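Local coordinates for protein CrmK (Actinoalloteichus sp. WH1-2216-6, PDB 5I1V) that is a flavoenzyme with covalently bound FAD, involved in recycling shunt products during caerulomycin biosynthesis, probably as an oxidase, at residues A[16-20]-A[30-36]; A[117-121]-A[145-151]; A[367-371]-A[415-419]. All coordinates share one frame; numbering follows the deposited sequence.

The three contacts come one after another along the chain and sit wide apart, with centres 31 to 36 Å from each other and nearest atoms never closer than about 17 Å. Interaction 1 packs helix 15-19 against strand 33-36 of the small mixed sheet. Interaction 2 joins two loops, one of which runs into strand 152-160 of the five-stranded antiparallel sheet. These two sheets belong to the FAD-binding half of the fold. Interaction 3 lies on the other side of the chain's centre from interaction 2, where helix 414-428 meets the connection into strand 374-379 of the eight-stranded sheet. Interaction 2 lies close to the flavin nucleotide, whereas interaction 3 is remote from the FAD site.

Interaction 1: A[16-20]-A[30-36]; sequences YDLLA and QPEYFRL
The F34 ring is clamped between two aliphatic carbons, with L19 CB over the centre of one face and P31 CG over the centre of the other, while its edge points at a face of Y16. L19 CB stands 3.6 Å from the F34 centroid, almost on the ring normal, a clear CH-pi contact. Toward Y16 the pair is edge-to-face, planes at 71°, and F34 CE1 comes within 3.6 Å of Y16 CD2. The Y16 ring has its own edge partner near its plane: the hydroxyl OH donates to P31 O at 2.5 Å, a short bond that meets the oxygen in the carbonyl plane, on a lone pair. Y16 gets there because its CG is anti to the backbone N (chi1 179°), which lets the ring reach the 30-36 backbone. L19 CD1 also reaches L36 CD2, at 4.2 Å. L19 also touches V9 and D80, and Y16 touches V9, so helix 15-19 lies against strands of the mixed sheet beyond 33-36. Chemically, greasy packing about F34 joins helix to strand, while one hydroxyl ties the helix to the loop carbonyl just before the strand.

Interaction 2: A[117-121]-A[145-151]; sequences VTFPG and LGLTVDY
F119 and T148 meet because of their first torsions: F119 CG sits between its backbone N and carbonyl carbon (chi1 68°), and T148 CG2 lies anti to the carbonyl carbon, which brings the methyl to the ring's edge, in plane, with F119 CE2 3.6 Å from T148 CG2. The same methyl also packs on G121 CA, at 3.5 Å, and lies near P120 O. T148 OG1 faces another way and bonds to G137 O. P120 has the largest share of the contact. Its CG rests 3.8 Å from L145 CB and close against G146 O, while its CD comes within 3.4 Å of Y151 CE1, the two side chains crossing at about a right angle. Y151 is held in turn at its far end, where OH donates to L145 O at 2.6 Å, in the carbonyl plane and on a lone pair. A phenylalanine in place of Y151 would probably leave the L145 carbonyl without this donor and the ring without the bond that ties it to the end of helix 142-145. Just beyond, L147 N gives D150 OD2 a nearly straight 2.9 Å bond, reached from above the carboxylate plane. P120 centres an inverse gamma turn, closed by a weak bond from G121 N to F119 O. G146, with positive phi, ends helix 142-145, and a short 3-10 turn follows before strand 152-160. These two packed loops lie inside the FAD-binding domain of the PCMH type, beside the FAD-binding residues H132 and Y138.

Interaction 3: A[367-371]-A[415-419]; sequences DYHCP and EEHLR
Helix 414-428 docks here on the loop that follows helix 353-364 and leads into strand 374-379, and Y368 and H417 make the join. Y368 OH and H417 ND1 lie 2.8 Å apart in a hydrogen bond whose donor could be either. The tyrosine oxygen arrives at the imidazole edge, near its plane. The two rings meet rim to rim with planes at 78°, so neither covers the other's face. With chi1 at 179°, the Y368 ring extends beside its own carbonyl carbon and reaches across to the helix. On the far side of the imidazole, NE2 bonds to E413 OE1, so the ring is pinned through both nitrogens and cannot readily turn; the carboxylate is likely to polarise it as well.

The loop feeds an antiparallel sheet of eight strands, and W408, at the end of strand 400-408, meets the H417 ring, so the helix is anchored to sheet and loop together. C370 fills in beside the bond: its CB is 3.8 Å from H417 CE1, and its SG lies 4.5 Å from the H417 centroid, approaching obliquely. H369 O also comes to the imidazole edge, near CE1. One face of that ring is covered by E416 CG, 4.2 Å above its centre. Y368 CE1 passes 3.9 Å from E416 O, and W420, one turn further along the helix, stacks on the Y368 ring while H272 meets it edge-to-face.

Interaction 1: A[16-20]-A[30-36]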
# COMPACT_ATOMS: atom_id res chain seq x y z
N TYR A 16 -21.49 4.27 4.73
CA TYR A 16 -21.57 5.62 4.23
C TYR A 16 -20.45 6.48 4.80
O TYR A 16 -19.85 7.29 4.05
CB TYR A 16 -22.96 6.17 4.56
CG TYR A 16 -23.25 7.58 4.14
CD1 TYR A 16 -22.76 8.66 4.86
CD2 TYR A 16 -24.05 7.85 2.99
CE1 TYR A 16 -23.06 9.97 4.49
CE2 TYR A 16 -24.33 9.16 2.62
CZ TYR A 16 -23.84 10.19 3.36
OH TYR A 16 -24.17 11.46 2.99
N ASP A 17 -20.15 6.35 6.09
CA ASP A 17 -19.14 7.26 6.69
C ASP A 17 -17.76 6.97 6.15
O ASP A 17 -16.97 7.86 6.01
CB ASP A 17 -19.13 7.24 8.22
CG ASP A 17 -20.39 7.90 8.82
OD1 ASP A 17 -21.11 8.68 8.13
OD2 ASP A 17 -20.67 7.61 9.99
N LEU A 18 -17.49 5.70 5.82
CA LEU A 18 -16.23 5.32 5.13
C LEU A 18 -16.18 5.93 3.73
O LEU A 18 -15.21 6.60 3.36
CB LEU A 18 -16.13 3.80 5.08
CG LEU A 18 -14.81 3.13 4.62
CD1 LEU A 18 -14.86 2.94 3.14
CD2 LEU A 18 -13.54 3.86 5.09
N LEU A 19 -17.22 5.70 2.93
CA LEU A 19 -17.22 6.30 1.60
C LEU A 19 -17.15 7.82 1.56
O LEU A 19 -16.74 8.39 0.56
CB LEU A 19 -18.44 5.81 0.80
CG LEU A 19 -18.41 4.31 0.52
CD1 LEU A 19 -19.72 3.92 -0.09
CD2 LEU A 19 -17.26 3.96 -0.39
N ALA A 20 -17.55 8.48 2.64
CA ALA A 20 -17.55 9.91 2.69
C ALA A 20 -16.14 10.52 2.82
O ALA A 20 -15.96 11.71 2.52
CB ALA A 20 -18.40 10.37 3.83
N GLN A 30 -21.21 14.55 1.85
CA GLN A 30 -22.50 14.19 2.39
C GLN A 30 -23.60 14.08 1.34
O GLN A 30 -24.59 14.81 1.37
CB GLN A 30 -22.92 15.10 3.57
CG GLN A 30 -22.61 16.53 3.35
CD GLN A 30 -22.85 17.34 4.63
OE1 GLN A 30 -23.71 16.98 5.47
NE2 GLN A 30 -22.10 18.44 4.78
N PRO A 31 -23.44 13.15 0.40
CA PRO A 31 -24.51 13.00 -0.60
C PRO A 31 -25.77 12.33 -0.04
O PRO A 31 -25.77 11.69 1.02
CB PRO A 31 -23.83 12.11 -1.65
CG PRO A 31 -23.02 11.21 -0.81
CD PRO A 31 -22.38 12.16 0.16
N GLU A 32 -26.86 12.46 -0.79
CA GLU A 32 -28.03 11.64 -0.63
C GLU A 32 -27.68 10.16 -0.60
O GLU A 32 -28.20 9.38 0.21
CB GLU A 32 -28.94 11.86 -1.84
CG GLU A 32 -30.41 11.84 -1.54
CD GLU A 32 -31.24 11.86 -2.81
OE1 GLU A 32 -32.11 10.97 -2.92
OE2 GLU A 32 -31.01 12.73 -3.69
N TYR A 33 -26.82 9.76 -1.54
CA TYR A 33 -26.33 8.43 -1.57
C TYR A 33 -25.04 8.35 -2.35
O TYR A 33 -24.74 9.22 -3.18
CB TYR A 33 -27.40 7.45 -2.14
CG TYR A 33 -27.91 7.76 -3.50
CD1 TYR A 33 -27.31 7.25 -4.63
CD2 TYR A 33 -29.01 8.56 -3.67
CE1 TYR A 33 -27.82 7.50 -5.89
CE2 TYR A 33 -29.49 8.87 -4.91
CZ TYR A 33 -28.90 8.33 -6.03
OH TYR A 33 -29.39 8.65 -7.28
N PHE A 34 -24.26 7.32 -2.07
CA PHE A 34 -23.19 6.87 -2.96
C PHE A 34 -23.75 5.74 -3.85
O PHE A 34 -24.57 4.87 -3.40
CB PHE A 34 -22.01 6.32 -2.16
CG PHE A 34 -21.37 7.33 -1.27
CD1 PHE A 34 -21.82 7.51 0.02
CD2 PHE A 34 -20.30 8.09 -1.72
CE1 PHE A 34 -21.20 8.42 0.87
CE2 PHE A 34 -19.69 9.00 -0.88
CZ PHE A 34 -20.17 9.17 0.39
N ARG A 35 -23.31 5.70 -5.10
CA ARG A 35 -23.70 4.61 -5.96
C ARG A 35 -22.38 3.92 -6.38
O ARG A 35 -21.47 4.61 -6.79
CB ARG A 35 -24.47 5.18 -7.17
CG ARG A 35 -24.84 4.14 -8.24
CD ARG A 35 -25.82 3.12 -7.79
NE ARG A 35 -27.09 3.71 -7.34
CZ ARG A 35 -28.02 4.20 -8.15
NH1 ARG A 35 -27.88 4.17 -9.47
NH2 ARG A 35 -29.11 4.70 -7.63
N LEU A 36 -22.26 2.60 -6.22
CA LEU A 36 -21.09 1.85 -6.68
C LEU A 36 -21.50 0.90 -7.83
O LEU A 36 -22.05 -0.16 -7.56
CB LEU A 36 -20.53 1.00 -5.54
CG LEU A 36 -19.99 1.67 -4.25
CD1 LEU A 36 -18.51 1.36 -4.04
CD2 LEU A 36 -20.20 3.14 -4.14

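Interaction 2: A[117-121]-A[145-151]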
# COMPACT_ATOMS: atom_id res chain seq x y z
N VAL A 117 5.77 -4.80 -19.25
CA VAL A 117 5.64 -3.43 -19.77
C VAL A 117 5.22 -2.44 -18.64
O VAL A 117 4.85 -2.84 -17.53
CB VAL A 117 4.65 -3.40 -20.99
CG1 VAL A 117 4.97 -4.47 -21.99
CG2 VAL A 117 3.20 -3.61 -20.61
N THR A 118 5.27 -1.15 -18.93
CA THR A 118 4.79 -0.17 -18.06
C THR A 118 4.33 1.07 -18.87
O THR A 118 4.56 1.14 -20.06
CB THR A 118 5.86 0.20 -17.04
OG1 THR A 118 5.24 0.82 -15.91
CG2 THR A 118 6.87 1.11 -17.61
N PHE A 119 3.73 2.05 -18.19
CA PHE A 119 3.59 3.41 -18.77
C PHE A 119 3.97 4.43 -17.69
O PHE A 119 3.97 4.12 -16.52
CB PHE A 119 2.19 3.62 -19.29
CG PHE A 119 1.17 3.67 -18.20
CD1 PHE A 119 0.72 2.52 -17.63
CD2 PHE A 119 0.67 4.87 -17.75
CE1 PHE A 119 -0.21 2.56 -16.61
CE2 PHE A 119 -0.27 4.92 -16.73
CZ PHE A 119 -0.70 3.77 -16.15
N PRO A 120 4.34 5.66 -18.10
CA PRO A 120 4.90 6.62 -17.14
C PRO A 120 3.86 7.39 -16.34
O PRO A 120 3.55 8.52 -16.67
CB PRO A 120 5.68 7.55 -18.05
CG PRO A 120 4.91 7.54 -19.33
CD PRO A 120 4.46 6.13 -19.49
N GLY A 121 3.33 6.78 -15.29
CA GLY A 121 2.32 7.42 -14.49
C GLY A 121 3.01 7.78 -13.19
O GLY A 121 4.22 7.66 -13.07
N LEU A 145 10.07 8.29 -21.06
CA LEU A 145 8.87 7.74 -21.75
C LEU A 145 7.75 8.73 -22.09
O LEU A 145 6.82 8.40 -22.84
CB LEU A 145 8.25 6.63 -20.90
CG LEU A 145 9.15 5.41 -20.65
CD1 LEU A 145 8.44 4.31 -19.85
CD2 LEU A 145 9.67 4.87 -21.97
N GLY A 146 7.81 9.93 -21.52
CA GLY A 146 6.77 10.89 -21.67
C GLY A 146 5.69 10.87 -20.59
O GLY A 146 5.93 10.44 -19.45
N LEU A 147 4.49 11.30 -20.97
CA LEU A 147 3.34 11.35 -20.07
C LEU A 147 2.43 10.18 -20.31
O LEU A 147 2.44 9.58 -21.39
CB LEU A 147 2.57 12.64 -20.27
CG LEU A 147 3.40 13.89 -20.10
CD1 LEU A 147 2.56 15.12 -20.35
CD2 LEU A 147 4.01 13.99 -18.71
N THR A 148 1.58 9.89 -19.32
CA THR A 148 0.58 8.86 -19.50
C THR A 148 -0.25 9.11 -20.75
O THR A 148 -0.57 8.19 -21.50
CB THR A 148 -0.38 8.79 -18.32
OG1 THR A 148 -0.96 10.09 -18.09
CG2 THR A 148 0.31 8.45 -17.10
N VAL A 149 -0.61 10.35 -20.99
CA VAL A 149 -1.47 10.67 -22.12
C VAL A 149 -0.78 10.48 -23.48
O VAL A 149 -1.45 10.33 -24.51
CB VAL A 149 -2.09 12.05 -22.02
CG1 VAL A 149 -2.95 12.17 -20.76
CG2 VAL A 149 -1.06 13.16 -22.12
N ASP A 150 0.54 10.36 -23.51
CA ASP A 150 1.24 9.93 -24.73
C ASP A 150 0.98 8.47 -25.17
O ASP A 150 1.40 8.08 -26.25
CB ASP A 150 2.74 10.23 -24.61
CG ASP A 150 3.01 11.73 -24.42
OD1 ASP A 150 2.24 12.48 -25.05
OD2 ASP A 150 3.93 12.18 -23.64
N TYR A 151 0.28 7.70 -24.34
CA TYR A 151 -0.10 6.33 -24.62
C TYR A 151 -1.59 6.14 -24.66
O TYR A 151 -2.06 4.97 -24.58
CB TYR A 151 0.50 5.43 -23.52
CG TYR A 151 1.99 5.58 -23.54
CD1 TYR A 151 2.62 6.58 -22.78
CD2 TYR A 151 2.75 4.81 -24.39
CE1 TYR A 151 4.00 6.75 -22.85
CE2 TYR A 151 4.12 4.99 -24.49
CZ TYR A 151 4.73 5.94 -23.73
OH TYR A 151 6.12 6.08 -23.84

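Interaction 3: A[367-371]-A[415-419]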
# COMPACT_ATOMS: atom_id res chain seq x y z
N ASP A 367 8.64 29.47 14.68
CA ASP A 367 7.29 29.60 15.24
C ASP A 367 6.27 28.64 14.57
O ASP A 367 5.06 28.73 14.81
CB ASP A 367 6.80 31.06 15.16
CG ASP A 367 6.61 31.56 13.71
OD1 ASP A 367 6.74 30.76 12.77
OD2 ASP A 367 6.30 32.76 13.51
N TYR A 368 6.75 27.74 13.73
CA TYR A 368 5.87 26.79 13.03
C TYR A 368 6.40 25.40 13.31
O TYR A 368 7.60 25.22 13.49
CB TYR A 368 5.87 27.10 11.53
CG TYR A 368 5.02 26.16 10.70
CD1 TYR A 368 3.63 26.21 10.77
CD2 TYR A 368 5.60 25.26 9.81
CE1 TYR A 368 2.84 25.35 10.00
CE2 TYR A 368 4.83 24.40 9.05
CZ TYR A 368 3.44 24.45 9.13
OH TYR A 368 2.63 23.60 8.37
N HIS A 369 5.53 24.42 13.38
CA HIS A 369 5.99 23.05 13.54
C HIS A 369 5.12 22.12 12.68
O HIS A 369 3.90 22.09 12.79
CB HIS A 369 5.99 22.62 15.01
CG HIS A 369 6.31 21.16 15.22
ND1 HIS A 369 5.39 20.16 14.99
CD2 HIS A 369 7.44 20.54 15.62
CE1 HIS A 369 5.94 18.99 15.24
NE2 HIS A 369 7.19 19.19 15.63
N CYS A 370 5.77 21.41 11.77
CA CYS A 370 5.08 20.42 10.98
C CYS A 370 6.11 19.70 10.15
O CYS A 370 6.58 20.22 9.12
CB CYS A 370 3.99 21.07 10.14
SG CYS A 370 3.10 19.95 9.03
N PRO A 371 6.51 18.52 10.61
CA PRO A 371 7.56 17.79 9.92
C PRO A 371 7.09 17.29 8.54
O PRO A 371 7.94 16.94 7.72
CB PRO A 371 7.83 16.59 10.84
CG PRO A 371 7.15 16.88 12.12
CD PRO A 371 6.03 17.82 11.80
N GLU A 415 -5.96 26.44 10.44
CA GLU A 415 -5.59 27.83 10.14
C GLU A 415 -4.09 28.03 10.02
O GLU A 415 -3.68 28.76 9.16
CB GLU A 415 -6.19 28.83 11.15
CG GLU A 415 -7.60 29.30 10.78
CD GLU A 415 -8.12 30.45 11.66
OE1 GLU A 415 -7.61 30.62 12.80
OE2 GLU A 415 -9.04 31.20 11.22
N GLU A 416 -3.28 27.37 10.83
CA GLU A 416 -1.85 27.69 10.87
C GLU A 416 -1.11 26.97 9.74
O GLU A 416 -0.22 27.54 9.10
CB GLU A 416 -1.26 27.41 12.25
CG GLU A 416 -0.73 26.00 12.48
CD GLU A 416 -0.66 25.62 13.96
OE1 GLU A 416 -1.71 25.67 14.65
OE2 GLU A 416 0.44 25.23 14.42
N HIS A 417 -1.52 25.73 9.45
CA HIS A 417 -0.99 25.02 8.27
C HIS A 417 -1.39 25.67 6.97
O HIS A 417 -0.56 25.79 6.10
CB HIS A 417 -1.42 23.58 8.29
CG HIS A 417 -0.95 22.86 9.49
ND1 HIS A 417 0.38 22.85 9.87
CD2 HIS A 417 -1.62 22.22 10.47
CE1 HIS A 417 0.50 22.19 11.00
NE2 HIS A 417 -0.70 21.78 11.38
N LEU A 418 -2.64 26.09 6.83
CA LEU A 418 -3.07 26.75 5.60
C LEU A 418 -2.35 28.06 5.47
O LEU A 418 -1.91 28.47 4.38
CB LEU A 418 -4.60 26.98 5.58
CG LEU A 418 -5.48 25.73 5.38
CD1 LEU A 418 -6.92 26.04 5.69
CD2 LEU A 418 -5.35 25.28 3.93
N ARG A 419 -2.21 28.75 6.59
CA ARG A 419 -1.48 30.02 6.53
C ARG A 419 -0.02 29.79 6.11
O ARG A 419 0.45 30.51 5.26
CB ARG A 419 -1.62 30.86 7.81
CG ARG A 419 -0.92 32.21 7.72
CD ARG A 419 -1.22 33.16 8.90
NE ARG A 419 -1.01 32.52 10.21
CZ ARG A 419 -1.98 32.04 11.00
NH1 ARG A 419 -3.28 32.11 10.66
NH2 ARG A 419 -1.65 31.47 12.15